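PDB 7ANV: ancestral D-type dye decolorizing peroxidase from Geotrichum candidum, which probably uses its haem to reduce hydrogen peroxide while oxidising dyes and other organic substrates, as in related fungal dye-decolorizing peroxidases. Local coordinates for residues Q108-Q113 with F127-W131; A443-S447 with E457-P461; I94-G100 with A238-A243; A328-S333 with P420-N424. All blocks are in the same frame, centred on the assembly; numbering follows the deposited sequence.

Starting from the N terminus, contact 3 opens first, at 94-100 behind helix 86-92. Before it closes at 238-243, just ahead of strand 247-256, contact 1 folds 127-131 back onto helix 108-115 and is nested inside that long loop. Contact 4 then closes the 86-residue excursion from 328-333 to 420-424, joining the loop before helix 342-346 to the one after helix 405-413. Contact 2 follows as a short hairpin pairing strands 445-446 and 458-459. The later two are in series with each other and with the first pair, so no loops cross. Contacts 2 and 3 lie on opposite sides of the chain's centre, about 43 Å between centres.

Contact 1: residues Q108-Q113 with F127-W131; sequences QLADAQ and FVPDW
Gln113 lies flat on Phe127. Its CG is anti to the backbone N (chi1 -178°), and the extended chain then runs across the ring, CB standing over the centre 3.8 Å from the Phe127 centroid in a CH-pi contact. The amide plane is turned only 18° from the ring, so the two stack.

Trp131 is met differently. Leu109 CD1 sits above its six-membered ring, 4.3 Å from the centroid, and Pro129 CG lies over the same indole face, so the two crowd each other: Leu109 CD1 to Pro129 CG is 3.3 Å, closer than ordinary van der Waals contact. Gln108 turns its amide at 90° to the indole, OE1 lying obliquely 3.5 Å from Trp131 CZ2. Ala112 CB touches both Pro129 CB, at 3.8 Å, and Trp131 CZ2, at 3.7 Å.

The polar ends bond elsewhere: Trp131 NE1 donates to Asp117 OD2, and Gln108, about 9 Å from the haem, reaches Phe251 O and Arg252. Were Trp131 reduced to an alanine, a gap would probably open beside Leu109 and Ala112, and Asp117 would lose its indole donor. With no polar bond between the segments, dispersion and CH-pi contacts pack the returning loop onto helix 108-115.

Contact 2: residues A443-S447 with E457-P461; sequences ARTMS and ELSLP
The guanidinium of Arg444 carries Leu460 CD1 over the centre of one face, with Arg444 CZ 3.9 Å from that methyl. At its edge, in plane, a water accepts from Arg444 NH2 at 2.7 Å and donates to Pro461 O at 2.8 Å. A bend at chi3 (-48°) folds the arginine chain back so this flat group covers Leu460.

Glu457 bends too, at chi2, which carries its carboxylate toward Thr445. A second water accepts from Thr445 OG1 at 3.0 Å, but its 2.5 Å approach to Glu457 OE1 is unusually short and the bridge doubtful.

The backbones themselves form a short antiparallel hairpin. Met446 and Leu458 are a hydrogen-bonded pair: Met446 N to Leu458 O is 2.9 Å, the return bond from Leu458 N to Met446 O straighter, 169° at the hydrogen. Their side chains turn to the same sheet face, next to helix 279-291. Leu460 N bonds Arg444 O at 2.9 Å, while Thr445 faces Ser459 as a non-hydrogen-bonded pair.

The ladder thus fixes the register; one water links Arg444 to Pro461 O, another, less surely, Thr445 to Glu457. Buried Arg444 NE has no modelled partner; NH1 bonds Gly435 O weakly.

Contact 3: residues I94-G100 with A238-A243; sequences INDDNLG and ARPSWA
The chi1 of Trp242, 55°, puts CG between backbone N and carbonyl carbon and swings the indole in among Ile94, Asp96 and Leu99. Leu99, CG anti to its own N (chi1 -171°), crosses the indole at about a right angle, CD2 at the edge 3.4 Å from Trp242 CH2.

Ile94 CG2 takes one face of the six-membered ring of Trp242, 3.9 Å from the centroid and 28° off the normal, a CH-pi contact. Pro240 CB covers the opposite face, sandwiching the ring. Asn95 O and Asp96 CB lie at the edge, in plane, the oxygen 3.5 Å from Trp242 CZ2. The other branch of Leu99 reaches across, CD1 to Ala243 CB being 3.5 Å.

The guanidinium edge of Arg239 meets Gly100 N in plane: NH1 is 3.0 Å away, but both are donors, and the charge is paired with Asp232. An Asx turn, Asp97 N to Asn95 OD1 at 2.8 Å, leads into a type I beta turn from Asp96 to Leu99.

Helix 479-486 (at Ile94 and Trp242), Leu89 of helix 86-92 and Phe475 of strand 466-476 (both at Leu99 and Trp242) wall this seam between a loop and a short 3-10 turn.

Contact 4: residues A328-S333 with P420-N424; sequences ADEQDS and PSKPN. With SO4 (sulfate ion), chain E.
Pro423 and Ala328 meet through ring and carbonyl: Pro423 CD lies 3.3 Å from Ala328 O, and Pro423 CG rests 3.5 Å from Glu330 O, so one edge of the pyrrolidine fits into the bend of the 328-333 backbone. The second touch is made by Ser421. Its OG lies 3.4 Å from the methyl CB of Ala328, and its carbonyl O approaches Asp329 CA at 3.1 Å, a CA-H...O contact with 120° at the hydrogen. Asp329 N is near the same oxygen but at a poor angle, and is not counted as a bond.

The next shell fixes these groups. Ser333 OG, held between its backbone N and carbonyl carbon (chi1 57°), donates to Ala328 O at 2.7 Å, arriving from above the carbonyl plane, 37° out of it. This bond closes the loop on itself, while Pro423 CD meets the same oxygen roughly at right angles to it. Without the hydroxyl, as in a glycine here, Ala328 O would probably lose this donor and the bend be free to shift away from the proline. Ser421 OG is itself tied to Asp351 O, and Lys422 NZ to Val426 O, while Phe339 packs on Ala328, Ser333 and Lys422.

Farther out, Asn424 ND2 donates to O2 of a sulfate ion at 3.0 Å, the ion probably coming from the crystallisation liquor.

Glu330 to Ser333 is a type II beta turn, with Asp332 at positive phi in its third position. The contact as a whole is loop-on-loop packing, outside the two four-stranded antiparallel sheets of the peroxidase fold, joining the loop before helix 342-346 to the one after helix 405-413.

Contact 1: residues Q108-Q113 with F127-W131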
loop_
_atom_site.group_PDB
_atom_site.type_symbol
_atom_site.label_atom_id
_atom_site.label_comp_id
_atom_site.label_asym_id
_atom_site.label_seq_id
_atom_site.Cartn_x
_atom_site.Cartn_y
_atom_site.Cartn_z
ATOM N N GLN A 108 0.217 -15.127 -3.509
ATOM C CA GLN A 108 -0.703 -14.508 -2.520
ATOM C C GLN A 108 -1.943 -15.373 -2.254
ATOM O O GLN A 108 -2.489 -15.314 -1.126
ATOM C CB GLN A 108 -1.126 -13.124 -2.988
ATOM C CG GLN A 108 -1.732 -12.292 -1.861
ATOM C CD GLN A 108 -2.218 -10.954 -2.353
ATOM O OE1 GLN A 108 -3.415 -10.676 -2.461
ATOM N NE2 GLN A 108 -1.272 -10.121 -2.727
ATOM N N LEU A 109 -2.438 -16.134 -3.247
ATOM C CA LEU A 109 -3.664 -16.930 -3.042
ATOM C C LEU A 109 -3.454 -17.866 -1.859
ATOM O O LEU A 109 -4.357 -17.931 -1.018
ATOM C CB LEU A 109 -4.022 -17.694 -4.319
ATOM C CG LEU A 109 -5.236 -18.622 -4.231
ATOM C CD1 LEU A 109 -6.469 -17.890 -3.783
ATOM C CD2 LEU A 109 -5.527 -19.241 -5.577
ATOM N N ALA A 110 -2.289 -18.513 -1.779
ATOM C CA ALA A 110 -1.910 -19.426 -0.692
ATOM C C ALA A 110 -1.893 -18.688 0.667
ATOM O O ALA A 110 -2.008 -19.342 1.728
ATOM C CB ALA A 110 -0.564 -20.027 -1.024
ATOM N N ASP A 111 -1.670 -17.379 0.663
ATOM C CA ASP A 111 -1.533 -16.576 1.903
ATOM C C ASP A 111 -2.885 -15.965 2.296
ATOM O O ASP A 111 -3.010 -15.432 3.430
ATOM C CB ASP A 111 -0.520 -15.454 1.674
ATOM C CG ASP A 111 0.085 -14.838 2.920
ATOM O OD1 ASP A 111 0.202 -15.540 3.979
ATOM O OD2 ASP A 111 0.488 -13.691 2.810
ATOM N N ALA A 112 -3.893 -16.014 1.437
ATOM C CA ALA A 112 -5.171 -15.297 1.699
ATOM C C ALA A 112 -5.771 -15.659 3.065
ATOM O O ALA A 112 -6.292 -14.765 3.750
ATOM C CB ALA A 112 -6.156 -15.559 0.598
ATOM N N GLN A 113 -5.789 -16.942 3.424
ATOM C CA GLN A 113 -6.448 -17.367 4.680
ATOM C C GLN A 113 -5.763 -16.653 5.852
ATOM O O GLN A 113 -6.444 -16.073 6.676
ATOM C CB GLN A 113 -6.421 -18.889 4.852
ATOM C CG GLN A 113 -7.146 -19.348 6.115
ATOM C CD GLN A 113 -7.501 -20.820 6.106
ATOM O OE1 GLN A 113 -6.839 -21.635 5.476
ATOM N NE2 GLN A 113 -8.584 -21.156 6.769
ATOM N N PHE A 127 -10.129 -24.136 1.767
ATOM C CA PHE A 127 -10.258 -22.646 1.821
ATOM C C PHE A 127 -9.971 -21.989 0.461
ATOM O O PHE A 127 -8.816 -22.046 -0.044
ATOM C CB PHE A 127 -9.367 -21.998 2.890
ATOM C CG PHE A 127 -9.517 -20.492 2.956
ATOM C CD1 PHE A 127 -8.811 -19.662 2.099
ATOM C CD2 PHE A 127 -10.406 -19.903 3.850
ATOM C CE1 PHE A 127 -8.974 -18.278 2.140
ATOM C CE2 PHE A 127 -10.591 -18.529 3.873
ATOM C CZ PHE A 127 -9.871 -17.715 3.019
ATOM N N VAL A 128 -10.963 -21.250 -0.043
ATOM C CA VAL A 128 -10.857 -20.399 -1.262
ATOM C C VAL A 128 -11.328 -19.000 -0.891
ATOM O O VAL A 128 -12.418 -18.839 -0.353
ATOM C CB VAL A 128 -11.685 -20.966 -2.422
ATOM C CG1 VAL A 128 -11.367 -20.239 -3.715
ATOM C CG2 VAL A 128 -11.469 -22.461 -2.576
ATOM N N PRO A 129 -10.509 -17.959 -1.115
ATOM C CA PRO A 129 -10.893 -16.604 -0.732
ATOM C C PRO A 129 -11.970 -16.081 -1.671
ATOM O O PRO A 129 -11.999 -16.541 -2.812
ATOM C CB PRO A 129 -9.613 -15.807 -0.903
ATOM C CG PRO A 129 -8.873 -16.540 -2.000
ATOM C CD PRO A 129 -9.172 -18.002 -1.722
ATOM N N ASP A 130 -12.752 -15.102 -1.223
ATOM C CA ASP A 130 -13.823 -14.482 -2.051
ATOM C C ASP A 130 -13.206 -13.435 -2.991
ATOM O O ASP A 130 -13.672 -12.270 -3.001
ATOM C CB ASP A 130 -14.913 -13.849 -1.184
ATOM C CG ASP A 130 -15.666 -14.840 -0.324
ATOM O OD1 ASP A 130 -15.660 -16.054 -0.663
ATOM O OD2 ASP A 130 -16.245 -14.391 0.689
ATOM N N TRP A 131 -12.214 -13.835 -3.784
ATOM C CA TRP A 131 -11.473 -12.933 -4.708
ATOM C C TRP A 131 -12.197 -12.770 -6.049
ATOM O O TRP A 131 -13.067 -13.634 -6.376
ATOM C CB TRP A 131 -10.088 -13.512 -4.926
ATOM C CG TRP A 131 -9.135 -13.250 -3.811
ATOM C CD1 TRP A 131 -9.400 -12.696 -2.588
ATOM C CD2 TRP A 131 -7.726 -13.523 -3.836
ATOM N NE1 TRP A 131 -8.260 -12.652 -1.841
ATOM C CE2 TRP A 131 -7.219 -13.123 -2.585
ATOM C CE3 TRP A 131 -6.852 -14.054 -4.786
ATOM C CZ2 TRP A 131 -5.864 -13.219 -2.285
ATOM C CZ3 TRP A 131 -5.518 -14.161 -4.486
ATOM C CH2 TRP A 131 -5.041 -13.756 -3.246
#

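Contact 2: residues A443-S447 with E457-P461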
loop_
_atom_site.group_PDB
_atom_site.type_symbol
_atom_site.label_atom_id
_atom_site.label_comp_id
_atom_site.label_asym_id
_atom_site.label_seq_id
_atom_site.Cartn_x
_atom_site.Cartn_y
_atom_site.Cartn_z
ATOM N N ALA A 443 -15.877 -11.032 14.069
ATOM C CA ALA A 443 -16.256 -10.035 15.083
ATOM C C ALA A 443 -14.974 -9.267 15.412
ATOM O O ALA A 443 -13.967 -9.875 15.709
ATOM C CB ALA A 443 -16.808 -10.712 16.290
ATOM N N ARG A 444 -15.023 -7.966 15.249
ATOM C CA ARG A 444 -13.844 -7.100 15.474
ATOM C C ARG A 444 -14.278 -6.024 16.460
ATOM O O ARG A 444 -15.396 -5.521 16.352
ATOM C CB ARG A 444 -13.304 -6.512 14.159
ATOM C CG ARG A 444 -12.806 -7.520 13.133
ATOM C CD ARG A 444 -12.358 -6.821 11.846
ATOM N NE ARG A 444 -13.279 -5.806 11.267
ATOM C CZ ARG A 444 -12.926 -4.637 10.722
ATOM N NH1 ARG A 444 -11.673 -4.281 10.583
ATOM N NH2 ARG A 444 -13.842 -3.803 10.233
ATOM N N THR A 445 -13.418 -5.714 17.403
ATOM C CA THR A 445 -13.630 -4.617 18.364
ATOM C C THR A 445 -12.424 -3.689 18.284
ATOM O O THR A 445 -11.338 -4.094 17.808
ATOM C CB THR A 445 -13.818 -5.148 19.793
ATOM O OG1 THR A 445 -12.570 -5.715 20.196
ATOM C CG2 THR A 445 -14.925 -6.177 19.875
ATOM N N MET A 446 -12.597 -2.492 18.798
ATOM C CA MET A 446 -11.472 -1.536 18.918
ATOM C C MET A 446 -11.679 -0.737 20.187
ATOM O O MET A 446 -12.778 -0.231 20.355
ATOM C CB MET A 446 -11.412 -0.642 17.674
ATOM C CG MET A 446 -10.372 0.389 17.741
ATOM S SD MET A 446 -10.605 1.520 16.304
ATOM C CE MET A 446 -9.141 2.512 16.556
ATOM N N SER A 447 -10.657 -0.664 21.027
ATOM C CA SER A 447 -10.671 0.141 22.257
ATOM C C SER A 447 -10.058 1.505 21.952
ATOM O O SER A 447 -9.505 1.685 20.891
ATOM C CB SER A 447 -10.003 -0.568 23.410
ATOM O OG SER A 447 -8.577 -0.440 23.382
ATOM N N GLU A 457 -15.130 -0.370 24.485
ATOM C CA GLU A 457 -14.941 -1.090 23.207
ATOM C C GLU A 457 -15.940 -0.538 22.200
ATOM O O GLU A 457 -17.122 -0.314 22.538
ATOM C CB GLU A 457 -15.240 -2.584 23.338
ATOM C CG GLU A 457 -14.291 -3.367 24.227
ATOM C CD GLU A 457 -12.898 -3.470 23.671
ATOM O OE1 GLU A 457 -12.751 -3.187 22.476
ATOM O OE2 GLU A 457 -11.954 -3.783 24.430
ATOM N N LEU A 458 -15.490 -0.338 20.993
ATOM C CA LEU A 458 -16.368 -0.023 19.867
ATOM C C LEU A 458 -16.441 -1.298 19.023
ATOM O O LEU A 458 -15.411 -1.882 18.694
ATOM C CB LEU A 458 -15.727 1.190 19.195
ATOM C CG LEU A 458 -16.507 1.810 18.055
ATOM C CD1 LEU A 458 -17.786 2.449 18.553
ATOM C CD2 LEU A 458 -15.616 2.813 17.337
ATOM N N SER A 459 -17.628 -1.846 18.868
ATOM C CA SER A 459 -17.847 -3.032 18.020
ATOM C C SER A 459 -17.812 -2.580 16.558
ATOM O O SER A 459 -18.596 -1.697 16.225
ATOM C CB SER A 459 -19.159 -3.655 18.385
ATOM O OG SER A 459 -19.362 -4.807 17.617
ATOM N N LEU A 460 -16.934 -3.128 15.721
ATOM C CA LEU A 460 -16.926 -2.747 14.285
ATOM C C LEU A 460 -18.037 -3.544 13.620
ATOM O O LEU A 460 -18.481 -4.548 14.178
ATOM C CB LEU A 460 -15.534 -2.993 13.700
ATOM C CG LEU A 460 -14.439 -2.221 14.431
ATOM C CD1 LEU A 460 -13.037 -2.653 14.039
ATOM C CD2 LEU A 460 -14.631 -0.723 14.245
ATOM N N PRO A 461 -18.623 -3.050 12.511
ATOM C CA PRO A 461 -19.667 -3.800 11.817
ATOM C C PRO A 461 -19.161 -5.173 11.359
ATOM O O PRO A 461 -18.027 -5.288 11.043
ATOM C CB PRO A 461 -19.997 -2.953 10.585
ATOM C CG PRO A 461 -19.521 -1.550 10.945
ATOM C CD PRO A 461 -18.350 -1.749 11.891
HETATM O O HOH W 1 -16.433 -3.407 9.759
HETATM O O HOH W 2 -10.533 -4.010 21.675
#

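Contact 3: residues I94-G100 with A238-A243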
loop_
_atom_site.group_PDB
_atom_site.type_symbol
_atom_site.label_atom_id
_atom_site.label_comp_id
_atom_site.label_asym_id
_atom_site.label_seq_id
_atom_site.Cartn_x
_atom_site.Cartn_y
_atom_site.Cartn_z
ATOM N N ILE A 94 13.632 -19.256 -15.139
ATOM C CA ILE A 94 14.563 -18.507 -14.250
ATOM C C ILE A 94 14.484 -19.148 -12.871
ATOM O O ILE A 94 13.406 -19.149 -12.272
ATOM C CB ILE A 94 14.256 -17.005 -14.269
ATOM C CG1 ILE A 94 14.513 -16.437 -15.667
ATOM C CG2 ILE A 94 15.072 -16.290 -13.211
ATOM C CD1 ILE A 94 13.915 -15.081 -15.912
ATOM N N ASN A 95 15.583 -19.735 -12.413
ATOM C CA ASN A 95 15.626 -20.472 -11.133
ATOM C C ASN A 95 15.546 -19.453 -9.990
ATOM O O ASN A 95 16.506 -18.706 -9.782
ATOM C CB ASN A 95 16.883 -21.332 -11.062
ATOM C CG ASN A 95 16.973 -22.117 -9.781
ATOM O OD1 ASN A 95 16.380 -21.745 -8.776
ATOM N ND2 ASN A 95 17.792 -23.148 -9.791
ATOM N N ASP A 96 14.460 -19.443 -9.231
ATOM C CA ASP A 96 14.329 -18.437 -8.149
ATOM C C ASP A 96 14.411 -19.146 -6.793
ATOM O O ASP A 96 13.744 -18.714 -5.863
ATOM C CB ASP A 96 13.078 -17.590 -8.362
ATOM C CG ASP A 96 11.785 -18.363 -8.258
ATOM O OD1 ASP A 96 11.817 -19.617 -8.435
ATOM O OD2 ASP A 96 10.761 -17.717 -8.023
ATOM N N ASP A 97 15.207 -20.203 -6.692
ATOM C CA ASP A 97 15.371 -20.987 -5.434
ATOM C C ASP A 97 15.811 -20.091 -4.268
ATOM O O ASP A 97 15.369 -20.409 -3.145
ATOM C CB ASP A 97 16.311 -22.173 -5.644
ATOM C CG ASP A 97 15.645 -23.293 -6.424
ATOM O OD1 ASP A 97 14.394 -23.337 -6.438
ATOM O OD2 ASP A 97 16.378 -24.095 -7.037
ATOM N N ASN A 98 16.592 -19.023 -4.511
ATOM C CA ASN A 98 17.137 -18.075 -3.490
ATOM C C ASN A 98 16.428 -16.710 -3.538
ATOM O O ASN A 98 16.838 -15.764 -2.805
ATOM C CB ASN A 98 18.628 -17.839 -3.697
ATOM C CG ASN A 98 19.438 -19.124 -3.677
ATOM O OD1 ASN A 98 18.907 -20.205 -3.419
ATOM N ND2 ASN A 98 20.728 -19.010 -3.956
ATOM N N LEU A 99 15.397 -16.569 -4.350
ATOM C CA LEU A 99 14.657 -15.287 -4.397
ATOM C C LEU A 99 13.562 -15.232 -3.318
ATOM O O LEU A 99 12.619 -16.075 -3.311
ATOM C CB LEU A 99 14.045 -15.037 -5.766
ATOM C CG LEU A 99 13.472 -13.633 -5.892
ATOM C CD1 LEU A 99 14.588 -12.597 -5.715
ATOM C CD2 LEU A 99 12.764 -13.436 -7.210
ATOM N N GLY A 100 13.637 -14.200 -2.483
ATOM C CA GLY A 100 12.671 -13.994 -1.399
ATOM C C GLY A 100 12.592 -15.242 -0.561
ATOM O O GLY A 100 13.654 -15.811 -0.211
ATOM N N ALA A 238 22.557 -15.665 0.708
ATOM C CA ALA A 238 22.702 -15.778 -0.762
ATOM C C ALA A 238 21.525 -15.040 -1.421
ATOM O O ALA A 238 20.443 -14.959 -0.789
ATOM C CB ALA A 238 22.733 -17.227 -1.172
ATOM N N ARG A 239 21.772 -14.393 -2.560
ATOM C CA ARG A 239 20.717 -13.854 -3.462
ATOM C C ARG A 239 21.187 -14.217 -4.864
ATOM O O ARG A 239 22.379 -14.286 -5.106
ATOM C CB ARG A 239 20.524 -12.340 -3.298
ATOM C CG ARG A 239 19.885 -11.869 -1.984
ATOM C CD ARG A 239 18.397 -12.188 -1.743
ATOM N NE ARG A 239 17.669 -11.293 -0.798
ATOM C CZ ARG A 239 16.318 -11.293 -0.637
ATOM N NH1 ARG A 239 15.585 -12.159 -1.327
ATOM N NH2 ARG A 239 15.695 -10.426 0.168
ATOM N N PRO A 240 20.303 -14.393 -5.859
ATOM C CA PRO A 240 20.780 -14.480 -7.240
ATOM C C PRO A 240 21.296 -13.082 -7.614
ATOM O O PRO A 240 20.750 -12.062 -7.146
ATOM C CB PRO A 240 19.575 -14.953 -8.048
ATOM C CG PRO A 240 18.376 -14.924 -7.087
ATOM C CD PRO A 240 18.841 -14.418 -5.738
ATOM N N SER A 241 22.290 -13.023 -8.490
ATOM C CA SER A 241 22.879 -11.735 -8.931
ATOM C C SER A 241 21.777 -10.934 -9.639
ATOM O O SER A 241 21.787 -9.705 -9.470
ATOM C CB SER A 241 24.075 -11.940 -9.823
ATOM O OG SER A 241 23.714 -12.754 -10.920
ATOM N N TRP A 242 20.849 -11.610 -10.312
ATOM C CA TRP A 242 19.759 -10.942 -11.083
ATOM C C TRP A 242 18.740 -10.287 -10.126
ATOM O O TRP A 242 17.812 -9.595 -10.633
ATOM C CB TRP A 242 19.056 -11.860 -12.089
ATOM C CG TRP A 242 18.482 -13.127 -11.548
ATOM C CD1 TRP A 242 19.062 -14.357 -11.663
ATOM C CD2 TRP A 242 17.204 -13.344 -10.918
ATOM N NE1 TRP A 242 18.284 -15.303 -11.055
ATOM C CE2 TRP A 242 17.130 -14.715 -10.612
ATOM C CE3 TRP A 242 16.138 -12.514 -10.541
ATOM C CZ2 TRP A 242 16.055 -15.287 -9.935
ATOM C CZ3 TRP A 242 15.068 -13.079 -9.880
ATOM C CH2 TRP A 242 15.014 -14.452 -9.604
ATOM N N ALA A 243 18.823 -10.518 -8.822
ATOM C CA ALA A 243 17.834 -9.938 -7.869
ATOM C C ALA A 243 18.359 -8.630 -7.295
ATOM O O ALA A 243 17.552 -7.841 -6.766
ATOM C CB ALA A 243 17.482 -10.925 -6.787
#

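Contact 4: residues A328-S333 with P420-N424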
loop_
_atom_site.group_PDB
_atom_site.type_symbol
_atom_site.label_atom_id
_atom_site.label_comp_id
_atom_site.label_asym_id
_atom_site.label_seq_id
_atom_site.Cartn_x
_atom_site.Cartn_y
_atom_site.Cartn_z
ATOM N N ALA A 328 3.424 4.583 25.039
ATOM C CA ALA A 328 2.502 3.415 25.052
ATOM C C ALA A 328 2.266 2.873 26.468
ATOM O O ALA A 328 1.133 2.594 26.822
ATOM C CB ALA A 328 3.042 2.308 24.162
ATOM N N ASP A 329 3.310 2.780 27.280
ATOM C CA ASP A 329 3.291 2.086 28.598
ATOM C C ASP A 329 2.563 2.906 29.685
ATOM O O ASP A 329 2.369 2.357 30.786
ATOM C CB ASP A 329 4.724 1.689 28.993
ATOM C CG ASP A 329 5.750 2.826 29.163
ATOM O OD1 ASP A 329 5.407 4.020 28.954
ATOM O OD2 ASP A 329 6.914 2.518 29.520
ATOM N N GLU A 330 2.106 4.126 29.418
ATOM C CA GLU A 330 1.518 4.981 30.495
ATOM C C GLU A 330 0.029 4.641 30.632
ATOM O O GLU A 330 -0.621 4.241 29.644
ATOM C CB GLU A 330 1.717 6.471 30.209
ATOM C CG GLU A 330 3.148 6.872 29.900
ATOM C CD GLU A 330 3.350 8.376 29.780
ATOM O OE1 GLU A 330 3.039 9.079 30.765
ATOM O OE2 GLU A 330 3.833 8.844 28.747
ATOM N N GLN A 331 -0.517 4.784 31.835
ATOM C CA GLN A 331 -1.977 4.642 32.044
ATOM C C GLN A 331 -2.665 5.693 31.170
ATOM O O GLN A 331 -2.140 6.798 31.065
ATOM C CB GLN A 331 -2.346 4.867 33.512
ATOM C CG GLN A 331 -3.795 4.517 33.860
ATOM C CD GLN A 331 -4.209 5.076 35.210
ATOM O OE1 GLN A 331 -3.664 4.730 36.249
ATOM N NE2 GLN A 331 -5.148 6.020 35.205
ATOM N N ASP A 332 -3.800 5.351 30.563
ATOM C CA ASP A 332 -4.571 6.241 29.654
ATOM C C ASP A 332 -3.703 6.728 28.477
ATOM O O ASP A 332 -3.919 7.854 27.973
ATOM C CB ASP A 332 -5.191 7.398 30.438
ATOM C CG ASP A 332 -5.899 6.961 31.702
ATOM O OD1 ASP A 332 -6.775 6.062 31.604
ATOM O OD2 ASP A 332 -5.572 7.499 32.771
ATOM N N SER A 333 -2.820 5.889 27.933
ATOM C CA SER A 333 -1.885 6.344 26.879
ATOM C C SER A 333 -2.535 6.475 25.487
ATOM O O SER A 333 -1.794 6.811 24.561
ATOM C CB SER A 333 -0.672 5.475 26.782
ATOM O OG SER A 333 -1.070 4.148 26.549
ATOM N N PRO A 420 2.992 -4.888 22.583
ATOM C CA PRO A 420 3.267 -5.329 23.955
ATOM C C PRO A 420 3.716 -4.188 24.880
ATOM O O PRO A 420 3.784 -4.423 26.075
ATOM C CB PRO A 420 4.381 -6.362 23.816
ATOM C CG PRO A 420 4.900 -6.229 22.394
ATOM C CD PRO A 420 3.858 -5.510 21.573
ATOM N N SER A 421 4.095 -3.025 24.327
ATOM C CA SER A 421 4.516 -1.857 25.138
ATOM C C SER A 421 3.293 -1.246 25.841
ATOM O O SER A 421 3.455 -0.444 26.779
ATOM C CB SER A 421 5.204 -0.862 24.265
ATOM O OG SER A 421 4.396 -0.623 23.140
ATOM N N LYS A 422 2.083 -1.616 25.422
ATOM C CA LYS A 422 0.837 -1.122 26.081
ATOM C C LYS A 422 0.766 -1.621 27.522
ATOM O O LYS A 422 1.407 -2.592 27.915
ATOM C CB LYS A 422 -0.364 -1.618 25.267
ATOM C CG LYS A 422 -0.673 -3.085 25.560
ATOM C CD LYS A 422 -1.794 -3.738 24.786
ATOM C CE LYS A 422 -1.848 -5.225 25.031
ATOM N NZ LYS A 422 -2.077 -5.555 26.465
ATOM N N PRO A 423 -0.075 -0.990 28.380
ATOM C CA PRO A 423 -0.361 -1.515 29.695
ATOM C C PRO A 423 -1.051 -2.867 29.561
ATOM O O PRO A 423 -1.918 -3.045 28.709
ATOM C CB PRO A 423 -1.277 -0.467 30.360
ATOM C CG PRO A 423 -0.999 0.791 29.561
ATOM C CD PRO A 423 -0.749 0.304 28.157
ATOM N N ASN A 424 -0.692 -3.781 30.452
ATOM C CA ASN A 424 -1.262 -5.157 30.394
ATOM C C ASN A 424 -2.791 -5.163 30.328
ATOM O O ASN A 424 -3.324 -6.016 29.602
ATOM C CB ASN A 424 -0.757 -6.059 31.505
ATOM C CG ASN A 424 0.704 -6.396 31.337
ATOM O OD1 ASN A 424 1.221 -6.364 30.235
ATOM N ND2 ASN A 424 1.344 -6.742 32.434
HETATM S S SO4 E . -0.817 -5.212 35.430
HETATM O O1 SO4 E . -0.718 -4.843 36.830
HETATM O O2 SO4 E . 0.238 -6.136 35.101
HETATM O O3 SO4 E . -0.656 -4.010 34.623
HETATM O O4 SO4 E . -2.110 -5.806 35.251
#